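Local coordinates for tyrosinase (Aspergillus oryzae, PDB 6JU8), which probably catalyses the copper-dependent oxidation of L-tyrosine and L-dopa by molecular oxygen to L-dopaquinone, a reaction of melanin biosynthesis, at residues A[228-233]-A[342-347]; A[261-266]-A[351-356]; A[393-398]-A[402-407]. The protein carries 1 engineered substitution. All coordinates share one frame; numbering follows the deposited sequence.

Overall arrangement
Contacts 1 and 2 are neighbours, their centres 15 Å apart, and their segments alternate along the chain. The two-stranded antiparallel ladder of 342-343 with 356-357 joins them: Met343 O lies 2.8 Å from Gly356 N, a probable hydrogen bond. Contact 3 lies far off, its centre 36 Å from that of contact 1 and 37 Å from that of contact 2. None of the three supplies a copper ligand, but each comes near one. The side chains of Leu229 in contact 1 and Ala264 in contact 2 are each about 11 Å from that of His336, a ligand of one copper; the side chain of Phe395 in contact 3 is about 11 Å from that of His107, a ligand of the other.

Contact 1: A[228-233]-A[342-347]; sequences DLPFDK and FMFSRP
Phe344 lays its phenyl ring against the pyrrolidine ring of Pro230 and the side chain of Leu229, and in doing so carries the whole 342-347 side of the contact. The two rings arrive from opposite directions. Pro230 CD sits 3.5 Å from Phe344 CE1 and 3.6 Å from Phe344 CZ, while Pro230 CG lies 3.8 Å from Phe344 CE1, so the proline meets the far end of the aromatic ring on an oblique course. Nearer the backbone, Leu229 slides past Phe344 the opposite way with CD2 leading; its 3.4 Å approach to Phe344 CB belongs to one of two modelled conformers and is therefore less certain. The Phe344 ring can reach this far because its CG extends opposite the backbone N (chi1 173°), carrying the ring out toward segment 228-233. Asp228 O lies 4.2 Å from Phe344 CE2, a distant and oblique neighbour; the carboxylate of Asp228 turns to Lys219 in a salt bridge.

Pro230 is the centre of an inverse gamma turn following Leu229, and also packs on Trp251 of helix 248-251. On the facing side, Phe342 and Met343 form a classic beta bulge opposite Gly356, just after helix 328-340, which supplies His332 and His336 to one copper. Glu222, from the partner strand of the hairpin, accepts a hydrogen bond from Phe344 N through OE2 and bonds Ser345 OG through OE1. Between the segments themselves no hydrogen bond forms: the join is apolar, made through one aromatic ring, while the bonds of Phe344 N and Ser345 OG to Glu222 tie the same stretch to the hairpin from the polar side.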
loop_
_atom_site.group_PDB
_atom_site.type_symbol
_atom_site.label_atom_id
_atom_site.label_comp_id
_atom_site.label_asym_id
_atom_site.label_seq_id
_atom_site.Cartn_x
_atom_site.Cartn_y
_atom_site.Cartn_z
ATOM N N ASP A 228 10.574 2.853 -20.562
ATOM C CA ASP A 228 11.295 3.725 -19.653
ATOM C C ASP A 228 10.578 3.786 -18.311
ATOM O O ASP A 228 9.557 4.456 -18.107
ATOM C CB ASP A 228 11.444 5.107 -20.292
ATOM C CG ASP A 228 12.256 5.072 -21.574
ATOM O OD1 ASP A 228 13.362 4.501 -21.535
ATOM O OD2 ASP A 228 11.799 5.573 -22.617
ATOM N N LEU A 229 11.072 2.983 -17.364
ATOM C CA LEU A 229 10.419 2.935 -16.037
ATOM C C LEU A 229 10.561 4.288 -15.387
ATOM O O LEU A 229 11.692 4.782 -15.294
ATOM C CB LEU A 229 11.131 1.865 -15.192
ATOM C CG LEU A 229 11.100 0.431 -15.748
ATOM C CD1 LEU A 229 11.815 -0.527 -14.808
ATOM C CD2 LEU A 229 9.648 0.031 -15.950
ATOM N N PRO A 230 9.453 4.907 -14.981
ATOM C CA PRO A 230 9.488 6.326 -14.582
ATOM C C PRO A 230 9.960 6.628 -13.170
ATOM O O PRO A 230 9.315 7.365 -12.413
ATOM C CB PRO A 230 8.025 6.757 -14.745
ATOM C CG PRO A 230 7.234 5.505 -14.426
ATOM C CD PRO A 230 8.069 4.388 -15.019
ATOM N N PHE A 231 11.133 6.111 -12.805
ATOM C CA PHE A 231 11.697 6.312 -11.468
ATOM C C PHE A 231 12.036 7.778 -11.241
ATOM O O PHE A 231 12.105 8.168 -10.070
ATOM C CB PHE A 231 12.908 5.410 -11.267
ATOM C CG PHE A 231 12.521 3.954 -11.240
ATOM C CD1 PHE A 231 11.645 3.443 -10.297
ATOM C CD2 PHE A 231 13.041 3.071 -12.179
ATOM C CE1 PHE A 231 11.316 2.111 -10.262
ATOM C CE2 PHE A 231 12.749 1.721 -12.121
ATOM C CZ PHE A 231 11.908 1.215 -11.143
ATOM N N ASP A 232 12.212 8.586 -12.281
ATOM C CA ASP A 232 12.374 10.018 -12.101
ATOM C C ASP A 232 11.129 10.692 -11.527
ATOM O O ASP A 232 11.235 11.776 -10.943
ATOM C CB ASP A 232 12.742 10.668 -13.453
ATOM C CG ASP A 232 11.803 10.356 -14.601
ATOM O OD1 ASP A 232 11.236 9.250 -14.677
ATOM O OD2 ASP A 232 11.597 11.250 -15.466
ATOM N N LYS A 233 9.970 10.055 -11.659
ATOM C CA LYS A 233 8.686 10.608 -11.229
ATOM C C LYS A 233 8.267 10.113 -9.854
ATOM O O LYS A 233 7.181 10.432 -9.370
ATOM C CB LYS A 233 7.587 10.277 -12.239
ATOM C CG LYS A 233 7.861 10.755 -13.646
ATOM C CD LYS A 233 8.060 12.253 -13.729
ATOM C CE LYS A 233 8.250 12.721 -15.168
ATOM N NZ LYS A 233 8.375 14.210 -15.183
ATOM N N PHE A 342 7.784 -6.506 -11.738
ATOM C CA PHE A 342 8.609 -6.593 -12.933
ATOM C C PHE A 342 7.842 -6.346 -14.223
ATOM O O PHE A 342 8.405 -6.588 -15.301
ATOM C CB PHE A 342 9.340 -7.967 -12.978
ATOM C CG PHE A 342 8.368 -9.123 -12.916
ATOM C CD1 PHE A 342 7.928 -9.750 -14.073
ATOM C CD2 PHE A 342 7.867 -9.583 -11.709
ATOM C CE1 PHE A 342 6.998 -10.769 -14.019
ATOM C CE2 PHE A 342 6.926 -10.600 -11.640
ATOM C CZ PHE A 342 6.512 -11.215 -12.803
ATOM N N MET A 343 6.586 -5.903 -14.126
ATOM C CA MET A 343 5.773 -5.655 -15.305
ATOM C C MET A 343 5.163 -4.254 -15.249
ATOM O O MET A 343 4.179 -4.034 -14.560
ATOM C CB MET A 343 4.639 -6.664 -15.442
ATOM C CG MET A 343 5.113 -8.032 -15.869
ATOM S SD MET A 343 3.783 -9.211 -16.159
ATOM C CE MET A 343 3.212 -9.556 -14.516
ATOM N N PHE A 344 5.783 -3.299 -15.922
ATOM C CA PHE A 344 5.248 -1.936 -15.998
ATOM C C PHE A 344 4.136 -1.884 -17.047
ATOM O O PHE A 344 3.086 -1.321 -16.754
ATOM C CB PHE A 344 6.384 -0.977 -16.345
ATOM C CG PHE A 344 6.009 0.449 -16.632
ATOM C CD1 PHE A 344 5.490 1.244 -15.609
ATOM C CD2 PHE A 344 6.180 1.028 -17.879
ATOM C CE1 PHE A 344 5.167 2.578 -15.820
ATOM C CE2 PHE A 344 5.865 2.352 -18.113
ATOM C CZ PHE A 344 5.368 3.130 -17.072
ATOM N N SER A 345 4.395 -2.463 -18.210
ATOM C CA SER A 345 3.379 -2.492 -19.256
ATOM C C SER A 345 2.330 -3.546 -18.913
ATOM O O SER A 345 2.607 -4.552 -18.255
ATOM C CB SER A 345 4.010 -2.767 -20.613
ATOM O OG SER A 345 4.531 -4.087 -20.714
ATOM N N ARG A 346 1.089 -3.287 -19.312
ATOM C CA ARG A 346 -0.003 -4.192 -18.961
ATOM C C ARG A 346 0.175 -5.513 -19.681
ATOM O O ARG A 346 0.357 -5.545 -20.908
ATOM C CB ARG A 346 -1.343 -3.550 -19.306
ATOM C CG ARG A 346 -2.518 -4.249 -18.636
ATOM C CD ARG A 346 -3.823 -3.491 -18.868
ATOM N NE ARG A 346 -4.303 -3.766 -20.221
ATOM C CZ ARG A 346 -5.291 -3.117 -20.821
ATOM N NH1 ARG A 346 -5.918 -2.132 -20.180
ATOM N NH2 ARG A 346 -5.646 -3.452 -22.059
ATOM N N PRO A 347 0.159 -6.618 -18.958
ATOM C CA PRO A 347 0.311 -7.922 -19.611
ATOM C C PRO A 347 -1.014 -8.393 -20.185
ATOM O O PRO A 347 -2.033 -7.701 -20.091
ATOM C CB PRO A 347 0.744 -8.811 -18.448
ATOM C CG PRO A 347 0.049 -8.215 -17.271
ATOM C CD PRO A 347 0.016 -6.721 -17.494
#

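Contact 2: A[261-266]-A[351-356]; sequences ANLALN and DLKLWG
Leu354 presses CD2 against two successive residues of helix 258-267, in a small apolar patch. Leu263 CD2 lies 3.7 Å from Leu354 CD2, and Ala264 CB is 3.9 Å from the same methyl; the helix backbone is close too, with Ala264 N 3.8 Å away. The two leucines run at a slant to one another. In Leu263, CG opposite the backbone N (chi1 -180°) carries the branch out to the loop, where CD2 also rests 3.7 Å from the carbonyl O of Lys353 and 4.2 Å from Lys353 CB.

No polar bond crosses between the two segments, but Lys353 sends its ammonium to Glu267, just past the first of them, in a salt bridge, adding an ionic tie between loop and helix. Asn266 ND2 gives a bent bond to Asn262 O, 2.9 Å with an N-H...O angle of 138°, and also reaches Leu168 O.

The second subunit also packs here: Leu263 meets its Arg260, and Lys353 its Lys353. With no hydrogen bond across, shape and exclusion of water hold segment 351-356 to the helix, and a flanking ion pair at the dimer interface adds to the hold.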
loop_
_atom_site.group_PDB
_atom_site.type_symbol
_atom_site.label_atom_id
_atom_site.label_comp_id
_atom_site.label_asym_id
_atom_site.label_seq_id
_atom_site.Cartn_x
_atom_site.Cartn_y
_atom_site.Cartn_z
ATOM N N ALA A 261 3.649 -8.801 -3.902
ATOM C CA ALA A 261 4.986 -9.384 -3.743
ATOM C C ALA A 261 4.875 -10.788 -3.149
ATOM O O ALA A 261 5.483 -11.741 -3.616
ATOM C CB ALA A 261 5.832 -8.525 -2.832
ATOM N N ASN A 262 4.033 -10.960 -2.127
ATOM C CA ASN A 262 3.877 -12.280 -1.538
ATOM C C ASN A 262 3.256 -13.261 -2.531
ATOM O O ASN A 262 3.690 -14.427 -2.620
ATOM C CB ASN A 262 3.010 -12.236 -0.283
ATOM C CG ASN A 262 3.709 -11.635 0.912
ATOM O OD1 ASN A 262 4.891 -11.299 0.843
ATOM N ND2 ASN A 262 2.983 -11.492 2.012
ATOM N N LEU A 263 2.287 -12.809 -3.328
ATOM C CA LEU A 263 1.729 -13.676 -4.364
ATOM C C LEU A 263 2.831 -14.149 -5.320
ATOM O O LEU A 263 2.912 -15.335 -5.665
ATOM C CB LEU A 263 0.665 -12.909 -5.166
ATOM C CG LEU A 263 -0.027 -13.665 -6.294
ATOM C CD1 LEU A 263 -0.894 -14.801 -5.752
ATOM C CD2 LEU A 263 -0.902 -12.714 -7.117
ATOM N N ALA A 264 3.680 -13.227 -5.776
ATOM C CA ALA A 264 4.748 -13.562 -6.704
ATOM C C ALA A 264 5.742 -14.536 -6.081
ATOM O O ALA A 264 6.200 -15.454 -6.749
ATOM C CB ALA A 264 5.492 -12.289 -7.105
ATOM N N LEU A 265 6.117 -14.354 -4.818
ATOM C CA LEU A 265 7.045 -15.267 -4.157
ATOM C C LEU A 265 6.511 -16.689 -4.196
ATOM O O LEU A 265 7.297 -17.616 -4.429
ATOM C CB LEU A 265 7.318 -14.831 -2.722
ATOM C CG LEU A 265 8.047 -13.516 -2.505
ATOM C CD1 LEU A 265 7.944 -13.165 -1.019
ATOM C CD2 LEU A 265 9.501 -13.606 -2.921
ATOM N N ASN A 266 5.204 -16.852 -3.970
ATOM C CA ASN A 266 4.630 -18.186 -3.901
ATOM C C ASN A 266 4.214 -18.744 -5.243
ATOM O O ASN A 266 4.158 -19.981 -5.392
ATOM C CB ASN A 266 3.470 -18.168 -2.887
ATOM C CG ASN A 266 4.028 -17.958 -1.491
ATOM O OD1 ASN A 266 4.665 -18.847 -0.910
ATOM N ND2 ASN A 266 3.824 -16.753 -0.956
ATOM N N ASP A 351 -2.332 -12.710 -16.895
ATOM C CA ASP A 351 -1.232 -12.363 -15.990
ATOM C C ASP A 351 -1.463 -11.050 -15.243
ATOM O O ASP A 351 -0.570 -10.508 -14.555
ATOM C CB ASP A 351 0.084 -12.338 -16.771
ATOM C CG ASP A 351 0.541 -13.720 -17.184
ATOM O OD1 ASP A 351 0.531 -14.656 -16.349
ATOM O OD2 ASP A 351 0.959 -13.884 -18.356
ATOM N N LEU A 352 -2.681 -10.510 -15.343
ATOM C CA LEU A 352 -3.000 -9.232 -14.701
ATOM C C LEU A 352 -2.810 -9.250 -13.194
ATOM O O LEU A 352 -2.462 -8.217 -12.606
ATOM C CB LEU A 352 -4.441 -8.818 -15.058
ATOM C CG LEU A 352 -4.610 -8.241 -16.466
ATOM C CD1 LEU A 352 -6.085 -8.006 -16.772
ATOM C CD2 LEU A 352 -3.844 -6.937 -16.621
ATOM N N LYS A 353 -2.954 -10.399 -12.563
ATOM C CA LYS A 353 -2.817 -10.492 -11.118
ATOM C C LYS A 353 -1.415 -10.110 -10.649
ATOM O O LYS A 353 -1.296 -9.886 -9.427
ATOM C CB LYS A 353 -3.100 -11.913 -10.619
ATOM C CG LYS A 353 -2.132 -12.922 -11.262
ATOM C CD LYS A 353 -2.512 -14.348 -10.873
ATOM C CE LYS A 353 -1.841 -15.345 -11.816
ATOM N NZ LYS A 353 -1.867 -16.730 -11.265
ATOM N N LEU A 354 -0.390 -10.058 -11.483
ATOM C CA LEU A 354 0.950 -9.658 -11.057
ATOM C C LEU A 354 1.417 -8.372 -11.732
ATOM O O LEU A 354 2.596 -8.033 -11.646
ATOM C CB LEU A 354 1.975 -10.780 -11.239
ATOM C CG LEU A 354 1.916 -11.919 -10.219
ATOM C CD1 LEU A 354 2.948 -12.986 -10.552
ATOM C CD2 LEU A 354 2.134 -11.405 -8.791
ATOM N N TRP A 355 0.513 -7.625 -12.364
ATOM C CA TRP A 355 0.904 -6.361 -13.004
ATOM C C TRP A 355 1.440 -5.354 -11.993
ATOM O O TRP A 355 0.882 -5.202 -10.900
ATOM C CB TRP A 355 -0.336 -5.773 -13.679
ATOM C CG TRP A 355 -0.124 -4.570 -14.546
ATOM C CD1 TRP A 355 1.028 -4.073 -15.102
ATOM C CD2 TRP A 355 -1.185 -3.693 -14.960
ATOM N NE1 TRP A 355 0.768 -2.936 -15.841
ATOM C CE2 TRP A 355 -0.605 -2.686 -15.759
ATOM C CE3 TRP A 355 -2.565 -3.671 -14.711
ATOM C CZ2 TRP A 355 -1.358 -1.660 -16.322
ATOM C CZ3 TRP A 355 -3.321 -2.644 -15.282
ATOM C CH2 TRP A 355 -2.724 -1.653 -16.081
ATOM N N GLY A 356 2.530 -4.691 -12.345
ATOM C CA GLY A 356 3.057 -3.523 -11.695
ATOM C C GLY A 356 4.561 -3.571 -11.551
ATOM O O GLY A 356 5.140 -4.665 -11.411
#

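Contact 3: A[393-398]-A[402-407]; sequences SWFNDD and VSKDDD
Phe395 packs on the start of a type I beta turn, Ser403 to Asp406, in the loop region between helix 371-389 and strand 412-415. Its CB carries much of the touch, 3.5 Å from Lys404 CG and 3.6 Å from Lys404 CB, where the aliphatic stem of the lysine passes at a slant. Ser403 OG comes to the ring's edge, near its plane, 3.5 Å from Phe395 CD2; no hydrogen bond is involved, and OG bonds instead to Ser400 O in the short connection between the segments. The turn is closed by Asp406 N to Ser403 O, 3.0 Å.

In the next shell, the Phe395 ring turns another edge to the face of the Trp394 indole, an edge-to-face meeting with Phe395 CD1 3.5 Å above the Trp394 plane, offset toward the rim. Trp298 meets both rings, and Thr105 of helix 103-129, which includes the copper ligand His107, touches both residues. Trp394 NE1 and Lys404 NZ share the carboxylate of Asp427, one oxygen each. Bends at chi3 and chi4 (74° and 71°) fold the lysine back, bringing Lys404 NZ to the syn side of Asp405 OD1 in a 3.1 Å salt bridge.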
loop_
_atom_site.group_PDB
_atom_site.type_symbol
_atom_site.label_atom_id
_atom_site.label_comp_id
_atom_site.label_asym_id
_atom_site.label_seq_id
_atom_site.Cartn_x
_atom_site.Cartn_y
_atom_site.Cartn_z
ATOM N N SER A 393 36.114 -24.522 -2.646
ATOM C CA SER A 393 35.541 -24.028 -3.897
ATOM C C SER A 393 35.466 -22.512 -3.859
ATOM O O SER A 393 34.525 -21.954 -3.295
ATOM C CB SER A 393 34.149 -24.615 -4.125
ATOM O OG SER A 393 34.207 -26.031 -4.267
ATOM N N TRP A 394 36.463 -21.834 -4.409
ATOM C CA TRP A 394 36.615 -20.398 -4.205
ATOM C C TRP A 394 37.512 -19.817 -5.301
ATOM O O TRP A 394 38.743 -19.920 -5.244
ATOM C CB TRP A 394 37.255 -20.101 -2.853
ATOM C CG TRP A 394 37.353 -18.640 -2.510
ATOM C CD1 TRP A 394 38.452 -17.837 -2.599
ATOM C CD2 TRP A 394 36.293 -17.813 -2.009
ATOM N NE1 TRP A 394 38.148 -16.561 -2.189
ATOM C CE2 TRP A 394 36.833 -16.511 -1.819
ATOM C CE3 TRP A 394 34.944 -18.021 -1.702
ATOM C CZ2 TRP A 394 36.069 -15.436 -1.328
ATOM C CZ3 TRP A 394 34.176 -16.982 -1.220
ATOM C CH2 TRP A 394 34.755 -15.713 -1.051
ATOM N N PHE A 395 36.891 -19.258 -6.331
ATOM C CA PHE A 395 37.611 -18.565 -7.384
ATOM C C PHE A 395 38.725 -19.412 -7.989
ATOM O O PHE A 395 39.740 -18.837 -8.416
ATOM C CB PHE A 395 38.150 -17.202 -6.910
ATOM C CG PHE A 395 37.056 -16.210 -6.587
ATOM C CD1 PHE A 395 36.487 -16.124 -5.311
ATOM C CD2 PHE A 395 36.552 -15.362 -7.563
ATOM C CE1 PHE A 395 35.468 -15.243 -5.002
ATOM C CE2 PHE A 395 35.546 -14.460 -7.272
ATOM C CZ PHE A 395 34.980 -14.392 -5.995
ATOM N N ASN A 396 38.543 -20.719 -8.093
ATOM C CA ASN A 396 39.657 -21.586 -8.494
ATOM C C ASN A 396 39.257 -22.520 -9.622
ATOM O O ASN A 396 40.083 -23.332 -10.047
ATOM C CB ASN A 396 40.235 -22.347 -7.301
ATOM C CG ASN A 396 39.232 -23.263 -6.638
ATOM O OD1 ASN A 396 38.036 -22.969 -6.600
ATOM N ND2 ASN A 396 39.685 -24.386 -6.096
ATOM N N ASP A 397 38.052 -22.402 -10.185
ATOM C CA ASP A 397 37.801 -23.075 -11.465
ATOM C C ASP A 397 38.345 -22.226 -12.605
ATOM O O ASP A 397 38.746 -21.074 -12.420
ATOM C CB ASP A 397 36.297 -23.318 -11.650
ATOM C CG ASP A 397 35.553 -21.995 -11.589
ATOM O OD1 ASP A 397 35.208 -21.539 -10.477
ATOM O OD2 ASP A 397 35.384 -21.365 -12.669
ATOM N N ASP A 398 38.392 -22.814 -13.800
ATOM C CA ASP A 398 39.042 -22.161 -14.927
ATOM C C ASP A 398 38.392 -20.847 -15.317
ATOM O O ASP A 398 39.026 -19.930 -15.861
ATOM C CB ASP A 398 39.082 -23.115 -16.124
ATOM C CG ASP A 398 39.992 -24.298 -15.873
ATOM O OD1 ASP A 398 40.945 -24.205 -15.077
ATOM O OD2 ASP A 398 39.714 -25.355 -16.475
ATOM N N VAL A 402 40.065 -15.771 -13.003
ATOM C CA VAL A 402 40.596 -14.476 -13.467
ATOM C C VAL A 402 40.092 -13.303 -12.638
ATOM O O VAL A 402 40.748 -12.256 -12.499
ATOM C CB VAL A 402 40.308 -14.294 -14.971
ATOM C CG1 VAL A 402 38.810 -14.288 -15.247
ATOM C CG2 VAL A 402 40.995 -13.046 -15.509
ATOM N N SER A 403 38.927 -13.440 -12.034
ATOM C CA SER A 403 38.284 -12.362 -11.288
ATOM C C SER A 403 38.719 -12.304 -9.838
ATOM O O SER A 403 38.400 -11.329 -9.134
ATOM C CB SER A 403 36.760 -12.514 -11.369
ATOM O OG SER A 403 36.331 -13.617 -10.591
ATOM N N LYS A 404 39.423 -13.336 -9.369
ATOM C CA LYS A 404 39.691 -13.462 -7.941
ATOM C C LYS A 404 40.302 -12.184 -7.390
ATOM O O LYS A 404 39.980 -11.751 -6.284
ATOM C CB LYS A 404 40.598 -14.681 -7.657
ATOM C CG LYS A 404 40.722 -14.937 -6.155
ATOM C CD LYS A 404 41.495 -16.197 -5.813
ATOM C CE LYS A 404 42.974 -15.987 -6.049
ATOM N NZ LYS A 404 43.598 -15.078 -5.046
ATOM N N ASP A 405 41.216 -11.563 -8.123
ATOM C CA ASP A 405 41.972 -10.437 -7.583
ATOM C C ASP A 405 41.406 -9.084 -7.959
ATOM O O ASP A 405 42.078 -8.058 -7.793
ATOM C CB ASP A 405 43.440 -10.577 -8.024
ATOM C CG ASP A 405 44.107 -11.780 -7.364
ATOM O OD1 ASP A 405 43.713 -12.208 -6.249
ATOM O OD2 ASP A 405 45.041 -12.352 -7.953
ATOM N N ASP A 406 40.154 -9.041 -8.423
ATOM C CA ASP A 406 39.579 -7.745 -8.767
ATOM C C ASP A 406 39.421 -6.850 -7.539
ATOM O O ASP A 406 38.934 -7.288 -6.486
ATOM C CB ASP A 406 38.182 -7.924 -9.375
ATOM C CG ASP A 406 38.161 -8.494 -10.774
ATOM O OD1 ASP A 406 39.213 -8.710 -11.402
ATOM O OD2 ASP A 406 37.035 -8.723 -11.276
ATOM N N ASP A 407 39.764 -5.567 -7.678
ATOM C CA ASP A 407 39.414 -4.600 -6.646
ATOM C C ASP A 407 37.897 -4.459 -6.563
ATOM O O ASP A 407 37.208 -4.224 -7.567
ATOM C CB ASP A 407 40.017 -3.235 -7.027
ATOM C CG ASP A 407 41.501 -3.124 -6.740
ATOM O OD1 ASP A 407 42.056 -3.903 -5.946
ATOM O OD2 ASP A 407 42.104 -2.243 -7.387
#